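Local coordinates for ubiquitin-conjugating enzyme E2, putative (Plasmodium falciparum, PDB 2Q0V), which probably takes part in ubiquitin transfer to proteins as a member of the E2 ubiquitin-conjugating enzyme family, close to the UEV/UBE2V variants, at residues V38-D50 / Y123-E135. Numbering follows the deposited sequence.
Sequences VSEGVSFGLESAD and YTIETILISLRQE
The guanidinium group of R133 has G41 CA over one face, and the carbonyl of E40 lies off its edge, close to the plane of the group. R133 NE gives that carbonyl a weak hydrogen bond, NE to E40 O 3.3 Å. The R133 chain bends at chi3, and NH2 is held by the backbone O of F62. The E40 carboxylate is turned 72° from the guanidinium plane; its OE2 is 4.5 Å from R133 NH1, too far for a salt bridge. The F44 ring meets three side chains obliquely. I125 CG2 is 3.9 Å from F44 CG, E126 CB is 3.9 Å from F44 CE2, and L129 CD1 lies near F44 CD2. This is the E2 (UBC) fold, in which helix 125-135 packs on the antiparallel sheet, here at one outermost strand, 42-46, with their directions 148° apart. V42 points toward the helix and sets CG1 3.8 Å from L129 CB. E126 CG is anti to the backbone N (chi1 173°), and the extended chain carries the carboxylate to S39. S39 OG donates a weak hydrogen bond to E126 OE2 (3.4 Å). OE2 also forms a salt bridge with R32 of helix 22-34. S39 OG also touches I130, 3.5 Å from its CG1.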
loop_
_atom_site.group_PDB
_atom_site.type_symbol
_atom_site.label_atom_id
_atom_site.label_comp_id
_atom_site.label_asym_id
_atom_site.label_seq_id
_atom_site.Cartn_x
_atom_site.Cartn_y
_atom_site.Cartn_z
ATOM N N VAL A 38 -3.471 3.996 11.644
ATOM C CA VAL A 38 -3.879 2.594 11.692
ATOM C C VAL A 38 -2.678 1.947 12.329
ATOM O O VAL A 38 -2.371 2.347 13.464
ATOM C CB VAL A 38 -4.270 2.070 10.328
ATOM C CG1 VAL A 38 -5.604 2.662 9.944
ATOM C CG2 VAL A 38 -3.233 2.451 9.324
ATOM N N SER A 39 -1.974 1.031 11.668
ATOM C CA SER A 39 -0.743 0.538 12.249
ATOM C C SER A 39 0.353 1.582 12.035
ATOM O O SER A 39 0.133 2.618 11.335
ATOM C CB SER A 39 -0.313 -0.825 11.695
ATOM O OG SER A 39 -0.096 -0.849 10.305
ATOM N N GLU A 40 1.507 1.332 12.630
ATOM C CA GLU A 40 2.658 2.234 12.520
ATOM C C GLU A 40 3.470 2.033 11.223
ATOM O O GLU A 40 3.574 0.916 10.710
ATOM C CB GLU A 40 3.573 2.066 13.768
ATOM C CG GLU A 40 4.527 0.899 13.692
ATOM C CD GLU A 40 5.248 0.514 15.019
ATOM O OE1 GLU A 40 4.929 0.976 16.144
ATOM O OE2 GLU A 40 6.154 -0.325 14.922
ATOM N N GLY A 41 4.005 3.069 10.610
ATOM C CA GLY A 41 3.477 4.382 10.489
ATOM C C GLY A 41 3.068 4.255 9.025
ATOM O O GLY A 41 3.905 4.307 8.099
ATOM N N VAL A 42 1.788 3.932 8.837
ATOM C CA VAL A 42 1.175 3.943 7.533
ATOM C C VAL A 42 -0.122 4.697 7.690
ATOM O O VAL A 42 -0.698 4.761 8.761
ATOM C CB VAL A 42 0.923 2.526 6.901
ATOM C CG1 VAL A 42 2.149 1.617 6.979
ATOM C CG2 VAL A 42 -0.323 1.854 7.482
ATOM N N SER A 43 -0.552 5.322 6.609
ATOM C CA SER A 43 -1.899 5.825 6.549
ATOM C C SER A 43 -2.467 5.489 5.171
ATOM O O SER A 43 -1.725 5.175 4.227
ATOM C CB SER A 43 -1.916 7.303 6.851
ATOM O OG SER A 43 -1.336 7.986 5.775
ATOM N N PHE A 44 -3.786 5.492 5.073
ATOM C CA PHE A 44 -4.449 5.226 3.803
ATOM C C PHE A 44 -5.864 5.780 3.808
ATOM O O PHE A 44 -6.521 5.865 4.855
ATOM C CB PHE A 44 -4.422 3.727 3.429
ATOM C CG PHE A 44 -5.074 2.810 4.433
ATOM C CD1 PHE A 44 -6.388 2.396 4.267
ATOM C CD2 PHE A 44 -4.366 2.333 5.526
ATOM C CE1 PHE A 44 -7.001 1.508 5.190
ATOM C CE2 PHE A 44 -4.960 1.462 6.459
ATOM C CZ PHE A 44 -6.286 1.053 6.294
ATOM N N GLY A 45 -6.309 6.179 2.618
ATOM C CA GLY A 45 -7.660 6.694 2.432
ATOM C C GLY A 45 -7.985 6.884 0.968
ATOM O O GLY A 45 -7.200 6.549 0.088
ATOM N N LEU A 46 -9.164 7.419 0.706
ATOM C CA LEU A 46 -9.610 7.644 -0.650
ATOM C C LEU A 46 -8.867 8.818 -1.258
ATOM O O LEU A 46 -8.598 9.802 -0.592
ATOM C CB LEU A 46 -11.118 7.891 -0.661
ATOM C CG LEU A 46 -11.993 6.658 -0.446
ATOM C CD1 LEU A 46 -13.437 7.084 -0.477
ATOM C CD2 LEU A 46 -11.750 5.613 -1.496
ATOM N N GLU A 47 -8.501 8.675 -2.520
ATOM C CA GLU A 47 -7.892 9.759 -3.285
ATOM C C GLU A 47 -8.857 10.950 -3.333
ATOM O O GLU A 47 -8.456 12.098 -3.122
ATOM C CB GLU A 47 -7.571 9.253 -4.680
ATOM C CG GLU A 47 -6.665 10.130 -5.520
ATOM C CD GLU A 47 -6.217 9.408 -6.797
ATOM O OE1 GLU A 47 -6.793 8.331 -7.122
ATOM O OE2 GLU A 47 -5.286 9.902 -7.475
ATOM N N SER A 48 -10.137 10.666 -3.575
ATOM C CA SER A 48 -11.173 11.698 -3.474
ATOM C C SER A 48 -12.465 11.175 -2.842
ATOM O O SER A 48 -12.970 10.103 -3.198
ATOM C CB SER A 48 -11.431 12.382 -4.829
ATOM O OG SER A 48 -11.908 11.454 -5.780
ATOM N N ALA A 49 -12.993 11.961 -1.911
ATOM C CA ALA A 49 -14.128 11.559 -1.083
ATOM C C ALA A 49 -15.400 11.207 -1.863
ATOM O O ALA A 49 -16.272 10.507 -1.331
ATOM C CB ALA A 49 -14.418 12.629 -0.022
ATOM N N ASP A 50 -15.497 11.665 -3.114
ATOM C CA ASP A 50 -16.687 11.422 -3.938
ATOM C C ASP A 50 -16.662 10.141 -4.812
ATOM O O ASP A 50 -17.649 9.848 -5.494
ATOM C CB ASP A 50 -17.027 12.671 -4.787
ATOM C CG ASP A 50 -16.129 12.823 -6.021
ATOM O OD1 ASP A 50 -15.798 11.805 -6.673
ATOM O OD2 ASP A 50 -15.763 13.973 -6.356
ATOM N N TYR A 123 -5.564 -10.541 2.690
ATOM C CA TYR A 123 -4.691 -9.372 2.758
ATOM C C TYR A 123 -5.502 -8.110 2.440
ATOM O O TYR A 123 -6.583 -8.178 1.824
ATOM C CB TYR A 123 -3.503 -9.510 1.790
ATOM C CG TYR A 123 -2.632 -10.755 1.989
ATOM C CD1 TYR A 123 -2.450 -11.327 3.250
ATOM C CD2 TYR A 123 -1.983 -11.342 0.916
ATOM C CE1 TYR A 123 -1.659 -12.449 3.422
ATOM C CE2 TYR A 123 -1.173 -12.465 1.088
ATOM C CZ TYR A 123 -1.020 -13.002 2.333
ATOM O OH TYR A 123 -0.211 -14.112 2.486
ATOM N N THR A 124 -4.988 -6.960 2.890
ATOM C CA THR A 124 -5.674 -5.667 2.773
ATOM C C THR A 124 -4.730 -4.634 2.193
ATOM O O THR A 124 -3.549 -4.889 2.019
ATOM C CB THR A 124 -6.195 -5.150 4.160
ATOM O OG1 THR A 124 -5.119 -5.085 5.100
ATOM C CG2 THR A 124 -7.272 -6.079 4.741
ATOM N N ILE A 125 -5.268 -3.466 1.883
ATOM C CA ILE A 125 -4.463 -2.282 1.634
ATOM C C ILE A 125 -3.402 -2.118 2.742
ATOM O O ILE A 125 -2.221 -1.911 2.445
ATOM C CB ILE A 125 -5.374 -1.036 1.486
ATOM C CG1 ILE A 125 -6.165 -1.140 0.168
ATOM C CG2 ILE A 125 -4.540 0.249 1.498
ATOM C CD1 ILE A 125 -7.548 -0.595 0.223
ATOM N N GLU A 126 -3.812 -2.257 3.999
ATOM C CA GLU A 126 -2.896 -2.186 5.126
ATOM C C GLU A 126 -1.759 -3.225 5.067
ATOM O O GLU A 126 -0.587 -2.855 5.226
ATOM C CB GLU A 126 -3.668 -2.231 6.436
ATOM C CG GLU A 126 -2.837 -2.334 7.696
ATOM C CD GLU A 126 -3.694 -2.262 8.983
ATOM O OE1 GLU A 126 -4.941 -2.020 8.890
ATOM O OE2 GLU A 126 -3.113 -2.449 10.091
ATOM N N THR A 127 -2.089 -4.486 4.787
ATOM C CA THR A 127 -1.059 -5.542 4.582
ATOM C C THR A 127 0.037 -5.132 3.597
ATOM O O THR A 127 1.218 -5.445 3.798
ATOM C CB THR A 127 -1.668 -6.889 4.060
ATOM O OG1 THR A 127 -2.873 -7.177 4.766
ATOM C CG2 THR A 127 -0.724 -8.033 4.287
ATOM N N ILE A 128 -0.377 -4.475 2.518
ATOM C CA ILE A 128 0.541 -4.034 1.476
ATOM C C ILE A 128 1.458 -2.942 2.044
ATOM O O ILE A 128 2.661 -3.031 1.953
ATOM C CB ILE A 128 -0.235 -3.499 0.246
ATOM C CG1 ILE A 128 -1.083 -4.621 -0.403
ATOM C CG2 ILE A 128 0.739 -2.781 -0.738
ATOM C CD1 ILE A 128 -2.121 -4.092 -1.448
ATOM N N LEU A 129 0.863 -1.954 2.687
ATOM C CA LEU A 129 1.608 -0.859 3.286
ATOM C C LEU A 129 2.609 -1.369 4.306
ATOM O O LEU A 129 3.784 -1.072 4.176
ATOM C CB LEU A 129 0.655 0.216 3.824
ATOM C CG LEU A 129 -0.205 0.822 2.699
ATOM C CD1 LEU A 129 -1.249 1.812 3.206
ATOM C CD2 LEU A 129 0.633 1.381 1.494
ATOM N N ILE A 130 2.155 -2.193 5.254
ATOM C CA ILE A 130 3.011 -2.945 6.179
ATOM C C ILE A 130 4.123 -3.750 5.523
ATOM O O ILE A 130 5.268 -3.703 5.930
ATOM C CB ILE A 130 2.173 -3.896 7.044
ATOM C CG1 ILE A 130 1.234 -3.101 7.939
ATOM C CG2 ILE A 130 3.091 -4.829 7.924
ATOM C CD1 ILE A 130 0.274 -4.054 8.809
ATOM N N SER A 131 3.783 -4.483 4.483
ATOM C CA SER A 131 4.778 -5.245 3.722
ATOM C C SER A 131 5.851 -4.411 3.085
ATOM O O SER A 131 6.999 -4.841 3.021
ATOM C CB SER A 131 4.095 -6.088 2.661
ATOM O OG SER A 131 3.531 -7.193 3.304
ATOM N N LEU A 132 5.465 -3.245 2.578
ATOM C CA LEU A 132 6.407 -2.308 1.978
ATOM C C LEU A 132 7.334 -1.686 3.016
ATOM O O LEU A 132 8.536 -1.559 2.782
ATOM C CB LEU A 132 5.664 -1.245 1.162
ATOM C CG LEU A 132 5.054 -1.757 -0.168
ATOM C CD1 LEU A 132 4.144 -0.660 -0.798
ATOM C CD2 LEU A 132 6.134 -2.196 -1.130
ATOM N N ARG A 133 6.799 -1.366 4.190
ATOM C CA ARG A 133 7.652 -0.866 5.237
ATOM C C ARG A 133 8.636 -1.931 5.747
ATOM O O ARG A 133 9.734 -1.596 6.146
ATOM C CB ARG A 133 6.823 -0.312 6.382
ATOM C CG ARG A 133 7.361 0.962 6.872
ATOM C CD ARG A 133 6.289 1.851 7.473
ATOM N NE ARG A 133 6.269 1.623 8.900
ATOM C CZ ARG A 133 7.219 1.988 9.758
ATOM N NH1 ARG A 133 7.070 1.676 11.028
ATOM N NH2 ARG A 133 8.282 2.661 9.375
ATOM N N GLN A 134 8.255 -3.207 5.702
ATOM C CA GLN A 134 9.148 -4.286 6.132
ATOM C C GLN A 134 10.232 -4.592 5.136
ATOM O O GLN A 134 11.349 -4.915 5.515
ATOM C CB GLN A 134 8.354 -5.532 6.490
ATOM C CG GLN A 134 7.547 -5.283 7.792
ATOM C CD GLN A 134 8.360 -5.568 9.053
ATOM O OE1 GLN A 134 9.227 -6.456 9.072
ATOM N NE2 GLN A 134 8.070 -4.851 10.101
ATOM N N GLU A 135 9.898 -4.464 3.858
ATOM C CA GLU A 135 10.872 -4.562 2.792
ATOM C C GLU A 135 12.040 -3.590 2.925
ATOM O O GLU A 135 13.114 -3.878 2.414
ATOM C CB GLU A 135 10.203 -4.325 1.439
ATOM C CG GLU A 135 9.478 -5.541 0.921
ATOM C CD GLU A 135 10.350 -6.772 0.852
ATOM O OE1 GLU A 135 11.264 -6.813 -0.019
ATOM O OE2 GLU A 135 10.110 -7.704 1.666
#